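Local coordinates for protein UDP-N-acetylglucosamine 3-dehydrogenase (Acidithiobacillus ferrooxidans, PDB 7BVJ) that catalyses the NAD(+)-dependent oxidation of the glucosamine 3-position of UDP-N-acetylglucosamine to a ketone, a step towards the diamino sugar of some lipid A, at residues R16-K21 with S65-T70; R49-P52 with A56-A59; H86-K91 with E274-A279; I119-P124 with V286-V291. All blocks are in the same frame, centred on the assembly; numbering follows the deposited sequence.

Interaction 1 of 4, residues R16-K21 with S65-T70; sequences RFHAQK and SIVTPT. With NAD (nicotinamide-adenine-dinucleotide), chain E.
In the NAD-binding Rossmann domain, the first helix after the glycine-rich turn lies against the sheet, and His-18 on that helix meets Ser-65 and Val-67 on the strand and loop that run on to the cofactor. The imidazole is gripped in two ways. OG of Ser-65 lies at the ring edge, in plane, 2.8 Å from ND1 of His-18; the hydrogen bond is moderately bent (151°), and either partner could be its donor. Over one face, CG2 of Val-67 stands 3.8 Å from the centroid of the His-18 ring, only 6° off the ring normal, a nearly axial CH-pi contact. The methyl is placed there by a first torsion that sets CG2 of Val-67 beside its own backbone N, while CG1 is anti to that N (chi1 -158°). On the ring's far nitrogen, NE2 bonds to Glu-90, so both nitrogens are engaged and the rotation of the buried ring is fixed. Ser-65 OG is also hydrogen-bonded to Tyr-22. Just beyond Val-67 the loop reaches NAD: CG2 of Thr-68 comes within 3.4 Å of N3A of the NAD adenine, and CD of Pro-69 within 3.2 Å of its C8A. The contact thus packs helix 13-25 on strand 63-66, with Val-8 of the adjoining strand 5-9 touching both His-18 and Val-67, and Leu-269 and Ile-273 of helix 268-282 touching the histidine.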
loop_
_atom_site.group_PDB
_atom_site.type_symbol
_atom_site.label_atom_id
_atom_site.label_comp_id
_atom_site.label_asym_id
_atom_site.label_seq_id
_atom_site.Cartn_x
_atom_site.Cartn_y
_atom_site.Cartn_z
ATOM N N ARG A 16 -15.879 2.044 1.303
ATOM C CA ARG A 16 -16.980 1.786 0.386
ATOM C C ARG A 16 -16.507 1.044 -0.863
ATOM O O ARG A 16 -17.177 0.117 -1.326
ATOM C CB ARG A 16 -17.656 3.105 0.020
ATOM C CG ARG A 16 -18.645 2.998 -1.114
ATOM C CD ARG A 16 -19.537 4.246 -1.199
ATOM N NE ARG A 16 -20.328 4.288 -2.429
ATOM C CZ ARG A 16 -19.866 4.715 -3.603
ATOM N NH1 ARG A 16 -18.607 5.133 -3.713
ATOM N NH2 ARG A 16 -20.660 4.719 -4.668
ATOM N N PHE A 17 -15.362 1.444 -1.429
ATOM C CA PHE A 17 -14.814 0.739 -2.591
ATOM C C PHE A 17 -14.474 -0.707 -2.249
ATOM O O PHE A 17 -14.741 -1.620 -3.043
ATOM C CB PHE A 17 -13.571 1.467 -3.123
ATOM C CG PHE A 17 -13.859 2.830 -3.687
ATOM C CD1 PHE A 17 -13.258 3.952 -3.160
ATOM C CD2 PHE A 17 -14.751 2.988 -4.730
ATOM C CE1 PHE A 17 -13.536 5.214 -3.669
ATOM C CE2 PHE A 17 -15.033 4.246 -5.244
ATOM C CZ PHE A 17 -14.428 5.359 -4.711
ATOM N N HIS A 18 -13.866 -0.930 -1.078
ATOM C CA HIS A 18 -13.656 -2.303 -0.621
ATOM C C HIS A 18 -14.963 -3.085 -0.643
ATOM O O HIS A 18 -15.015 -4.237 -1.107
ATOM C CB HIS A 18 -13.092 -2.336 0.792
ATOM C CG HIS A 18 -11.615 -2.140 0.883
ATOM N ND1 HIS A 18 -10.766 -3.120 1.346
ATOM C CD2 HIS A 18 -10.846 -1.050 0.666
ATOM C CE1 HIS A 18 -9.537 -2.651 1.390
ATOM N NE2 HIS A 18 -9.558 -1.398 0.976
ATOM N N ALA A 19 -16.028 -2.466 -0.119
ATOM C CA ALA A 19 -17.325 -3.137 -0.033
ATOM C C ALA A 19 -17.884 -3.462 -1.417
ATOM O O ALA A 19 -18.445 -4.550 -1.632
ATOM C CB ALA A 19 -18.311 -2.273 0.762
ATOM N N GLN A 20 -17.739 -2.531 -2.371
ATOM C CA GLN A 20 -18.184 -2.797 -3.741
ATOM C C GLN A 20 -17.472 -4.015 -4.317
ATOM O O GLN A 20 -18.107 -4.884 -4.939
ATOM C CB GLN A 20 -17.946 -1.579 -4.642
ATOM C CG GLN A 20 -18.713 -0.315 -4.245
ATOM C CD GLN A 20 -18.451 0.872 -5.163
ATOM O OE1 GLN A 20 -17.521 0.858 -5.979
ATOM N NE2 GLN A 20 -19.276 1.906 -5.039
ATOM N N LYS A 21 -16.152 -4.104 -4.109
ATOM C CA LYS A 21 -15.406 -5.251 -4.639
ATOM C C LYS A 21 -15.899 -6.555 -4.022
ATOM O O LYS A 21 -16.167 -7.543 -4.732
ATOM C CB LYS A 21 -13.897 -5.085 -4.392
ATOM C CG LYS A 21 -13.274 -3.801 -4.911
ATOM C CD LYS A 21 -13.988 -3.288 -6.156
ATOM C CE LYS A 21 -13.051 -2.523 -7.058
ATOM N NZ LYS A 21 -13.179 -1.059 -6.881
ATOM N N SER A 65 -12.318 -6.632 5.354
ATOM C CA SER A 65 -11.411 -5.502 5.209
ATOM C C SER A 65 -11.621 -4.516 6.361
ATOM O O SER A 65 -12.756 -4.232 6.754
ATOM C CB SER A 65 -11.618 -4.799 3.861
ATOM O OG SER A 65 -10.978 -5.520 2.805
ATOM N N ILE A 66 -10.516 -4.016 6.905
ATOM C CA ILE A 66 -10.514 -3.014 7.969
ATOM C C ILE A 66 -9.994 -1.719 7.363
ATOM O O ILE A 66 -8.811 -1.612 7.001
ATOM C CB ILE A 66 -9.665 -3.450 9.167
ATOM C CG1 ILE A 66 -10.368 -4.573 9.927
ATOM C CG2 ILE A 66 -9.388 -2.291 10.079
ATOM C CD1 ILE A 66 -9.433 -5.358 10.812
ATOM N N VAL A 67 -10.905 -0.754 7.204
ATOM C CA VAL A 67 -10.614 0.496 6.515
ATOM C C VAL A 67 -10.957 1.672 7.429
ATOM O O VAL A 67 -11.537 2.671 6.987
ATOM C CB VAL A 67 -11.350 0.579 5.166
ATOM C CG1 VAL A 67 -10.637 1.580 4.260
ATOM C CG2 VAL A 67 -11.414 -0.794 4.498
ATOM N N THR A 68 -10.688 1.516 8.719
ATOM C CA THR A 68 -10.889 2.551 9.721
ATOM C C THR A 68 -9.628 3.406 9.846
ATOM O O THR A 68 -8.605 3.112 9.218
ATOM C CB THR A 68 -11.259 1.886 11.040
ATOM O OG1 THR A 68 -10.217 0.971 11.410
ATOM C CG2 THR A 68 -12.608 1.131 10.897
ATOM N N PRO A 69 -9.657 4.499 10.628
ATOM C CA PRO A 69 -8.436 5.308 10.775
ATOM C C PRO A 69 -7.313 4.493 11.395
ATOM O O PRO A 69 -7.542 3.613 12.223
ATOM C CB PRO A 69 -8.874 6.470 11.686
ATOM C CG PRO A 69 -10.328 6.620 11.401
ATOM C CD PRO A 69 -10.817 5.185 11.237
ATOM N N THR A 70 -6.086 4.813 10.968
ATOM C CA THR A 70 -4.912 3.990 11.255
ATOM C C THR A 70 -4.724 3.737 12.746
ATOM O O THR A 70 -4.383 2.618 13.155
ATOM C CB THR A 70 -3.677 4.681 10.683
ATOM O OG1 THR A 70 -3.878 4.916 9.280
ATOM C CG2 THR A 70 -2.443 3.832 10.919
HETATM P PA NAD E . -12.470 8.169 6.019
HETATM O O1A NAD E . -12.474 8.731 7.398
HETATM O O2A NAD E . -13.208 8.621 4.786
HETATM O O5B NAD E . -13.268 6.647 6.343
HETATM C C5B NAD E . -13.133 6.392 7.720
HETATM C C4B NAD E . -14.332 5.566 8.198
HETATM O O4B NAD E . -14.000 4.872 9.375
HETATM C C3B NAD E . -15.432 6.578 8.553
HETATM O O3B NAD E . -16.538 6.102 7.877
HETATM C C2B NAD E . -15.574 6.434 10.078
HETATM O O2B NAD E . -16.929 6.561 10.498
HETATM C C1B NAD E . -15.136 4.978 10.238
HETATM N N9A NAD E . -14.624 4.646 11.562
HETATM C C8A NAD E . -13.816 5.358 12.423
HETATM N N7A NAD E . -13.529 4.693 13.539
HETATM C C5A NAD E . -14.175 3.484 13.407
HETATM C C6A NAD E . -14.261 2.348 14.253
HETATM N N6A NAD E . -13.613 2.345 15.471
HETATM N N1A NAD E . -14.992 1.265 13.860
HETATM C C2A NAD E . -15.616 1.351 12.637
HETATM N N3A NAD E . -15.616 2.354 11.732
HETATM C C4A NAD E . -14.876 3.424 12.168
HETATM O O3 NAD E . -11.005 7.892 5.386
HETATM P PN NAD E . -10.828 6.862 4.171
HETATM O O1N NAD E . -11.778 5.717 3.929
HETATM O O2N NAD E . -10.131 7.749 3.196
HETATM O O5D NAD E . -9.378 5.906 4.628
#

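Interaction 2 of 4, residues R49-P52 with A56-A59; sequences RAFP and ALLA
The side chains of Phe-51 and Leu-57 cross at about a right angle, the aromatic ring of the first lying against the backbone of the second. CA of Leu-57 sits 3.7 Å from the centroid of the Phe-51 ring and 13° off its normal, so the CH-pi contact is made by a main-chain carbon and not by the tip of the leucine. CB of Leu-57 follows beside it, 4.0 Å from CG of Phe-51, while the rest of the leucine, its CG anti to the backbone N (chi1 -176°), runs on to Val-64 and Phe-32 of the parallel sheet. The geometry is that of a strand and the helix that follows it in a Rossmann domain: strand 49-50 is the outermost strand on its side of the sheet, and the short helix 54-59 begins the return crossing to strand 63-66. With so few residues between the two segments, the phenylalanine folds straight back on the helix. Ala-56 takes the neighbouring part of the ring. Its methyl CB is 3.9 Å from CD1 of Phe-51, and its carbonyl O approaches CE1 of the same ring obliquely at 3.3 Å. No hydrogen bond joins the segments; the ring packs on side-chain carbons and on the peptide between Ala-56 and Leu-57, with CD1 of Phe-51 3.4 Å from N of Leu-57. On the face opposite Leu-57, NE of Arg-49 is 3.8 Å above the Phe-51 ring plane and displaced toward the rim, so in this crystal the phenyl group lies between a helix backbone and an arginine. At the outer margin CD of Pro-52 reaches CB of Ala-56 at 4.4 Å.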
loop_
_atom_site.group_PDB
_atom_site.type_symbol
_atom_site.label_atom_id
_atom_site.label_comp_id
_atom_site.label_asym_id
_atom_site.label_seq_id
_atom_site.Cartn_x
_atom_site.Cartn_y
_atom_site.Cartn_z
ATOM N N ARG A 49 -26.346 -5.942 4.436
ATOM C CA ARG A 49 -26.778 -5.478 5.749
ATOM C C ARG A 49 -25.931 -4.299 6.217
ATOM O O ARG A 49 -24.766 -4.163 5.849
ATOM C CB ARG A 49 -26.663 -6.600 6.783
ATOM C CG ARG A 49 -27.989 -7.208 7.229
ATOM C CD ARG A 49 -27.784 -8.322 8.261
ATOM N NE ARG A 49 -27.918 -7.842 9.636
ATOM C CZ ARG A 49 -27.863 -8.624 10.712
ATOM N NH1 ARG A 49 -27.654 -9.926 10.573
ATOM N NH2 ARG A 49 -27.991 -8.103 11.926
ATOM N N ALA A 50 -26.529 -3.444 7.037
ATOM C CA ALA A 50 -25.789 -2.525 7.888
ATOM C C ALA A 50 -25.863 -3.085 9.301
ATOM O O ALA A 50 -26.952 -3.164 9.878
ATOM C CB ALA A 50 -26.364 -1.109 7.826
ATOM N N PHE A 51 -24.692 -3.490 9.863
ATOM C CA PHE A 51 -24.779 -4.178 11.140
ATOM C C PHE A 51 -24.816 -3.189 12.306
ATOM O O PHE A 51 -24.229 -2.100 12.235
ATOM C CB PHE A 51 -23.599 -5.125 11.317
ATOM C CG PHE A 51 -23.706 -6.402 10.508
ATOM C CD1 PHE A 51 -24.194 -7.564 11.083
ATOM C CD2 PHE A 51 -23.299 -6.436 9.179
ATOM C CE1 PHE A 51 -24.287 -8.756 10.336
ATOM C CE2 PHE A 51 -23.369 -7.616 8.429
ATOM C CZ PHE A 51 -23.870 -8.775 9.010
ATOM N N PRO A 52 -25.501 -3.552 13.393
ATOM C CA PRO A 52 -25.580 -2.653 14.549
ATOM C C PRO A 52 -24.337 -2.651 15.419
ATOM O O PRO A 52 -24.256 -1.820 16.328
ATOM C CB PRO A 52 -26.776 -3.202 15.325
ATOM C CG PRO A 52 -26.735 -4.670 15.027
ATOM C CD PRO A 52 -26.310 -4.772 13.589
ATOM N N ALA A 56 -21.507 -8.221 15.622
ATOM C CA ALA A 56 -22.531 -8.915 14.848
ATOM C C ALA A 56 -22.110 -9.078 13.397
ATOM O O ALA A 56 -22.462 -10.074 12.749
ATOM C CB ALA A 56 -23.864 -8.173 14.941
ATOM N N LEU A 57 -21.379 -8.097 12.858
ATOM C CA LEU A 57 -20.683 -8.314 11.596
ATOM C C LEU A 57 -19.781 -9.540 11.689
ATOM O O LEU A 57 -19.885 -10.465 10.886
ATOM C CB LEU A 57 -19.871 -7.073 11.211
ATOM C CG LEU A 57 -19.165 -7.130 9.843
ATOM C CD1 LEU A 57 -19.066 -5.729 9.229
ATOM C CD2 LEU A 57 -17.798 -7.738 9.959
ATOM N N LEU A 58 -18.882 -9.556 12.676
ATOM C CA LEU A 58 -17.895 -10.625 12.738
ATOM C C LEU A 58 -18.556 -11.996 12.884
ATOM O O LEU A 58 -18.037 -12.990 12.363
ATOM C CB LEU A 58 -16.904 -10.348 13.870
ATOM C CG LEU A 58 -15.951 -9.192 13.529
ATOM C CD1 LEU A 58 -15.269 -8.656 14.766
ATOM C CD2 LEU A 58 -14.908 -9.625 12.471
ATOM N N ALA A 59 -19.712 -12.066 13.555
ATOM C CA ALA A 59 -20.411 -13.350 13.686
ATOM C C ALA A 59 -20.862 -13.924 12.345
ATOM O O ALA A 59 -21.035 -15.139 12.237
ATOM C CB ALA A 59 -21.627 -13.210 14.613
#

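Interaction 3 of 4, residues H86-K91 with E274-A279; sequences HCLIEK and EDFLNA
Phe-276, on the inner side of helix 268-282, presses its ring against the strand that holds Leu-88, and no hydrogen bond crosses between them. The first kind of contact is CH-pi: CB of Leu-88 stands 3.6 Å from the centroid of the Phe-276 ring, 13° off the normal, so the methylene is planted over the middle of one face. The leucine branch adds to this, CD2 of Leu-88 touching CD2 of Phe-276 at 4.0 Å. The second kind is ring against main chain. CZ of Phe-276 comes to 3.3 Å from N of Leu-88 and 3.4 Å from C of Cys-87, and the carbonyl carbon of His-86 lies at the ring edge, near its plane. A chi1 of 168° sets CG of Phe-276 anti to the backbone N and directs the ring to the strand. A lesser contact is plain van der Waals packing of CB of His-86 on CZ of Phe-276 at 4.1 Å, whereas the imidazole leads away and hydrogen-bonds through ND1 to the backbone of Val-113. Strand 86-90 and helix 274-279 run nearly antiparallel, at 156°, with their axes 9.6 Å apart. The C-terminal part of the chain thus supplies a helix to one side of the Rossmann sheet, where Tyr-22 of helix 13-25 touches both Leu-88 and Phe-276, Ala-63 lies against the phenylalanine, and helix 73-82 packs on Cys-87 from the other side of the sheet.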
loop_
_atom_site.group_PDB
_atom_site.type_symbol
_atom_site.label_atom_id
_atom_site.label_comp_id
_atom_site.label_asym_id
_atom_site.label_seq_id
_atom_site.Cartn_x
_atom_site.Cartn_y
_atom_site.Cartn_z
ATOM N N HIS A 86 -10.373 -13.702 9.299
ATOM C CA HIS A 86 -9.212 -13.223 8.547
ATOM C C HIS A 86 -9.353 -11.732 8.222
ATOM O O HIS A 86 -10.466 -11.204 8.088
ATOM C CB HIS A 86 -9.045 -14.008 7.247
ATOM C CG HIS A 86 -9.143 -15.501 7.394
ATOM N ND1 HIS A 86 -8.072 -16.296 7.745
ATOM C CD2 HIS A 86 -10.175 -16.349 7.176
ATOM C CE1 HIS A 86 -8.450 -17.562 7.774
ATOM N NE2 HIS A 86 -9.719 -17.621 7.421
ATOM N N CYS A 87 -8.211 -11.048 8.064
ATOM C CA CYS A 87 -8.188 -9.586 7.970
ATOM C C CYS A 87 -7.313 -9.087 6.830
ATOM O O CYS A 87 -6.141 -9.472 6.718
ATOM C CB CYS A 87 -7.671 -8.966 9.281
ATOM S SG CYS A 87 -8.747 -9.207 10.653
ATOM N N LEU A 88 -7.881 -8.219 6.003
ATOM C CA LEU A 88 -7.122 -7.342 5.112
ATOM C C LEU A 88 -7.191 -5.923 5.704
ATOM O O LEU A 88 -8.263 -5.306 5.739
ATOM C CB LEU A 88 -7.679 -7.407 3.682
ATOM C CG LEU A 88 -7.320 -6.307 2.677
ATOM C CD1 LEU A 88 -5.807 -6.204 2.501
ATOM C CD2 LEU A 88 -8.007 -6.520 1.341
ATOM N N ILE A 89 -6.058 -5.411 6.189
ATOM C CA ILE A 89 -5.994 -4.102 6.835
ATOM C C ILE A 89 -5.476 -3.087 5.828
ATOM O O ILE A 89 -4.431 -3.305 5.196
ATOM C CB ILE A 89 -5.092 -4.136 8.079
ATOM C CG1 ILE A 89 -5.614 -5.151 9.095
ATOM C CG2 ILE A 89 -4.976 -2.731 8.705
ATOM C CD1 ILE A 89 -4.729 -5.311 10.303
ATOM N N GLU A 90 -6.195 -1.980 5.666
ATOM C CA GLU A 90 -5.687 -0.933 4.787
ATOM C C GLU A 90 -4.334 -0.437 5.298
ATOM O O GLU A 90 -4.042 -0.484 6.495
ATOM C CB GLU A 90 -6.703 0.208 4.683
ATOM C CG GLU A 90 -6.328 1.371 3.758
ATOM C CD GLU A 90 -6.021 0.945 2.311
ATOM O OE1 GLU A 90 -6.724 0.060 1.761
ATOM O OE2 GLU A 90 -5.077 1.523 1.720
ATOM N N LYS A 91 -3.469 -0.033 4.371
ATOM C CA LYS A 91 -2.204 0.559 4.779
ATOM C C LYS A 91 -2.442 1.958 5.348
ATOM O O LYS A 91 -3.361 2.664 4.925
ATOM C CB LYS A 91 -1.231 0.629 3.602
ATOM C CG LYS A 91 -1.675 1.563 2.489
ATOM C CD LYS A 91 -1.077 2.968 2.635
ATOM C CE LYS A 91 -1.701 3.910 1.608
ATOM N NZ LYS A 91 -1.933 5.287 2.121
ATOM N N GLU A 274 -9.225 -10.057 -4.358
ATOM C CA GLU A 274 -9.255 -11.437 -4.836
ATOM C C GLU A 274 -8.040 -12.205 -4.345
ATOM O O GLU A 274 -8.149 -13.378 -3.970
ATOM C CB GLU A 274 -9.337 -11.512 -6.361
ATOM C CG GLU A 274 -9.461 -12.970 -6.820
ATOM C CD GLU A 274 -9.519 -13.151 -8.321
ATOM O OE1 GLU A 274 -10.034 -12.256 -9.018
ATOM O OE2 GLU A 274 -9.046 -14.203 -8.800
ATOM N N ASP A 275 -6.877 -11.554 -4.313
ATOM C CA ASP A 275 -5.687 -12.227 -3.810
ATOM C C ASP A 275 -5.845 -12.605 -2.334
ATOM O O ASP A 275 -5.529 -13.732 -1.934
ATOM C CB ASP A 275 -4.470 -11.338 -4.045
ATOM C CG ASP A 275 -3.190 -11.990 -3.618
ATOM O OD1 ASP A 275 -2.927 -11.989 -2.400
ATOM O OD2 ASP A 275 -2.440 -12.501 -4.485
ATOM N N PHE A 276 -6.338 -11.669 -1.511
ATOM C CA PHE A 276 -6.592 -11.942 -0.091
ATOM C C PHE A 276 -7.511 -13.160 0.085
ATOM O O PHE A 276 -7.220 -14.088 0.869
ATOM C CB PHE A 276 -7.166 -10.651 0.539
ATOM C CG PHE A 276 -7.770 -10.799 1.930
ATOM C CD1 PHE A 276 -7.050 -11.352 2.984
ATOM C CD2 PHE A 276 -9.043 -10.305 2.188
ATOM C CE1 PHE A 276 -7.614 -11.444 4.269
ATOM C CE2 PHE A 276 -9.622 -10.409 3.459
ATOM C CZ PHE A 276 -8.899 -10.978 4.507
ATOM N N LEU A 277 -8.608 -13.196 -0.670
ATOM C CA LEU A 277 -9.572 -14.286 -0.504
ATOM C C LEU A 277 -9.021 -15.617 -1.045
ATOM O O LEU A 277 -9.279 -16.689 -0.474
ATOM C CB LEU A 277 -10.894 -13.917 -1.181
ATOM C CG LEU A 277 -11.647 -12.693 -0.636
ATOM C CD1 LEU A 277 -12.970 -12.472 -1.381
ATOM C CD2 LEU A 277 -11.882 -12.834 0.858
ATOM N N ASN A 278 -8.244 -15.567 -2.125
ATOM C CA ASN A 278 -7.593 -16.779 -2.613
ATOM C C ASN A 278 -6.586 -17.290 -1.603
ATOM O O ASN A 278 -6.445 -18.499 -1.425
ATOM C CB ASN A 278 -6.921 -16.528 -3.958
ATOM C CG ASN A 278 -7.920 -16.326 -5.062
ATOM O OD1 ASN A 278 -9.038 -16.838 -4.997
ATOM N ND2 ASN A 278 -7.538 -15.571 -6.077
ATOM N N ALA A 279 -5.890 -16.387 -0.916
ATOM C CA ALA A 279 -4.937 -16.836 0.091
ATOM C C ALA A 279 -5.646 -17.591 1.200
ATOM O O ALA A 279 -5.153 -18.622 1.679
ATOM C CB ALA A 279 -4.173 -15.646 0.658
#

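Interaction 4 of 4, residues I119-P124 with V286-V291; sequences IKRVHP and VFCDGV
Phe-287 opens the contact with both its ring and its carbonyl, while Val-286 before it turns to helix 268-282. The ring lies obliquely against Arg-121 and Val-122: CD2 of Phe-287 is 4.2 Å from CD of Arg-121 and 4.2 Å from CG1 of Val-122. The carbonyl O of Phe-287 accepts a hydrogen bond from NH1 of Arg-121, short at 2.8 Å but weak because of its 129° angle, and lies at the edge of the guanidinium. Cys-288 comes next and offers its side chain to a face of that group. SG of Cys-288 lies 3.8 Å above the Arg-121 guanidinium plane, over its centre, and CB of Cys-288 is 3.8 Å from NE of Arg-121; the extended arginine chain, straight from CG to NE, carries the group this far. Asp-289 then serves as N-cap of helix 290-312, bonding to the backbone N of Ala-292. The guanidinium is therefore held at its edge by the carbonyl, and by a salt bridge from NE to Asp-167, with sulfur packed on one face. Together these probably restrict its orientation, the salt bridge being the main polar hold, and the carboxylate probably helps stabilise its positive charge.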
loop_
_atom_site.group_PDB
_atom_site.type_symbol
_atom_site.label_atom_id
_atom_site.label_comp_id
_atom_site.label_asym_id
_atom_site.label_seq_id
_atom_site.Cartn_x
_atom_site.Cartn_y
_atom_site.Cartn_z
ATOM N N ILE A 119 -1.402 -1.429 -2.052
ATOM C CA ILE A 119 -2.007 -1.586 -3.371
ATOM C C ILE A 119 -0.980 -1.560 -4.505
ATOM O O ILE A 119 -1.150 -2.268 -5.509
ATOM C CB ILE A 119 -3.109 -0.521 -3.569
ATOM C CG1 ILE A 119 -3.970 -0.852 -4.796
ATOM C CG2 ILE A 119 -2.519 0.907 -3.646
ATOM C CD1 ILE A 119 -5.408 -0.357 -4.709
ATOM N N LYS A 120 0.109 -0.798 -4.367
ATOM C CA LYS A 120 1.124 -0.552 -5.429
ATOM C C LYS A 120 1.816 -1.853 -5.828
ATOM O O LYS A 120 2.366 -1.901 -6.849
ATOM C CB LYS A 120 2.144 0.473 -4.935
ATOM C CG LYS A 120 2.168 1.822 -5.605
ATOM C CD LYS A 120 1.083 2.735 -5.183
ATOM C CE LYS A 120 0.091 2.928 -6.307
ATOM N NZ LYS A 120 -1.114 3.622 -5.829
ATOM N N ARG A 121 1.769 -2.855 -4.978
ATOM C CA ARG A 121 2.360 -4.137 -5.325
ATOM C C ARG A 121 1.626 -4.800 -6.476
ATOM O O ARG A 121 2.242 -5.574 -7.217
ATOM C CB ARG A 121 2.362 -5.079 -4.129
ATOM C CG ARG A 121 3.250 -4.687 -2.978
ATOM C CD ARG A 121 3.397 -5.834 -2.025
ATOM N NE ARG A 121 4.359 -5.559 -0.959
ATOM C CZ ARG A 121 5.016 -6.511 -0.311
ATOM N NH1 ARG A 121 4.794 -7.775 -0.620
ATOM N NH2 ARG A 121 5.878 -6.209 0.639
ATOM N N VAL A 122 0.321 -4.551 -6.632
ATOM C CA VAL A 122 -0.439 -5.195 -7.703
ATOM C C VAL A 122 -0.587 -4.280 -8.916
ATOM O O VAL A 122 -1.278 -4.634 -9.879
ATOM C CB VAL A 122 -1.812 -5.720 -7.210
ATOM C CG1 VAL A 122 -1.669 -6.562 -5.943
ATOM C CG2 VAL A 122 -2.800 -4.606 -6.983
ATOM N N HIS A 123 0.075 -3.124 -8.903
ATOM C CA HIS A 123 0.103 -2.258 -10.072
ATOM C C HIS A 123 0.651 -3.020 -11.279
ATOM O O HIS A 123 1.598 -3.802 -11.138
ATOM C CB HIS A 123 0.962 -1.018 -9.809
ATOM C CG HIS A 123 0.753 0.068 -10.818
ATOM N ND1 HIS A 123 1.278 0.011 -12.091
ATOM C CD2 HIS A 123 0.034 1.214 -10.761
ATOM C CE1 HIS A 123 0.906 1.084 -12.769
ATOM N NE2 HIS A 123 0.151 1.831 -11.983
ATOM N N PRO A 124 0.068 -2.833 -12.471
ATOM C CA PRO A 124 0.499 -3.635 -13.635
ATOM C C PRO A 124 1.986 -3.514 -13.959
ATOM O O PRO A 124 2.618 -4.500 -14.369
ATOM C CB PRO A 124 -0.378 -3.090 -14.775
ATOM C CG PRO A 124 -1.583 -2.517 -14.108
ATOM C CD PRO A 124 -1.152 -2.043 -12.744
ATOM N N VAL A 286 -0.147 -14.489 0.628
ATOM C CA VAL A 286 -0.870 -13.316 0.181
ATOM C C VAL A 286 0.112 -12.273 -0.359
ATOM O O VAL A 286 1.306 -12.302 -0.071
ATOM C CB VAL A 286 -1.715 -12.787 1.357
ATOM C CG1 VAL A 286 -0.853 -11.941 2.321
ATOM C CG2 VAL A 286 -2.943 -12.060 0.876
ATOM N N PHE A 287 -0.400 -11.343 -1.178
ATOM C CA PHE A 287 0.478 -10.395 -1.871
ATOM C C PHE A 287 1.293 -9.533 -0.900
ATOM O O PHE A 287 2.430 -9.149 -1.218
ATOM C CB PHE A 287 -0.339 -9.485 -2.787
ATOM C CG PHE A 287 -1.102 -8.448 -2.028
ATOM C CD1 PHE A 287 -2.286 -8.789 -1.372
ATOM C CD2 PHE A 287 -0.610 -7.155 -1.897
ATOM C CE1 PHE A 287 -2.973 -7.852 -0.635
ATOM C CE2 PHE A 287 -1.298 -6.211 -1.155
ATOM C CZ PHE A 287 -2.474 -6.566 -0.521
ATOM N N CYS A 288 0.737 -9.193 0.266
ATOM C CA CYS A 288 1.505 -8.463 1.273
ATOM C C CYS A 288 0.978 -8.868 2.637
ATOM O O CYS A 288 -0.160 -8.519 2.979
ATOM C CB CYS A 288 1.407 -6.952 1.070
ATOM S SG CYS A 288 2.238 -5.975 2.346
ATOM N N ASP A 289 1.798 -9.576 3.421
ATOM C CA ASP A 289 1.318 -10.068 4.703
ATOM C C ASP A 289 1.715 -9.122 5.834
ATOM O O ASP A 289 2.321 -8.072 5.610
ATOM C CB ASP A 289 1.795 -11.504 4.942
ATOM C CG ASP A 289 3.291 -11.616 5.267
ATOM O OD1 ASP A 289 4.007 -10.596 5.396
ATOM O OD2 ASP A 289 3.751 -12.770 5.397
ATOM N N GLY A 290 1.365 -9.511 7.067
ATOM C CA GLY A 290 1.682 -8.689 8.225
ATOM C C GLY A 290 3.169 -8.414 8.373
ATOM O O GLY A 290 3.572 -7.303 8.735
ATOM N N VAL A 291 4.002 -9.419 8.077
ATOM C CA VAL A 291 5.453 -9.287 8.227
ATOM C C VAL A 291 5.985 -8.190 7.315
ATOM O O VAL A 291 6.720 -7.294 7.752
ATOM C CB VAL A 291 6.140 -10.638 7.961
ATOM C CG1 VAL A 291 7.643 -10.471 7.937
ATOM C CG2 VAL A 291 5.721 -11.651 9.029
#

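From the N terminus, interaction 1 opens first; the short turn of interaction 2, where strand 49-50 meets its following helix at the sheet's edge, closes inside its span before strand 63-66 comes back to helix 13-25. Interactions 3 and 4 are long-range and cross: the second opens before the first has closed, so strand 86-90 and the loop before helix 124-132 are joined in turn to helix 268-282 and to the start of helix 290-312. Interactions 1 and 3 share neighbouring strands, Ile-66 pairing with Leu-88 and Glu-90, while Asp-275 with Phe-287 bridges interactions 3 and 4. Interactions 1 and 2 are internal to the Rossmann domain, whereas 3 and 4 bring in segments from late in the chain.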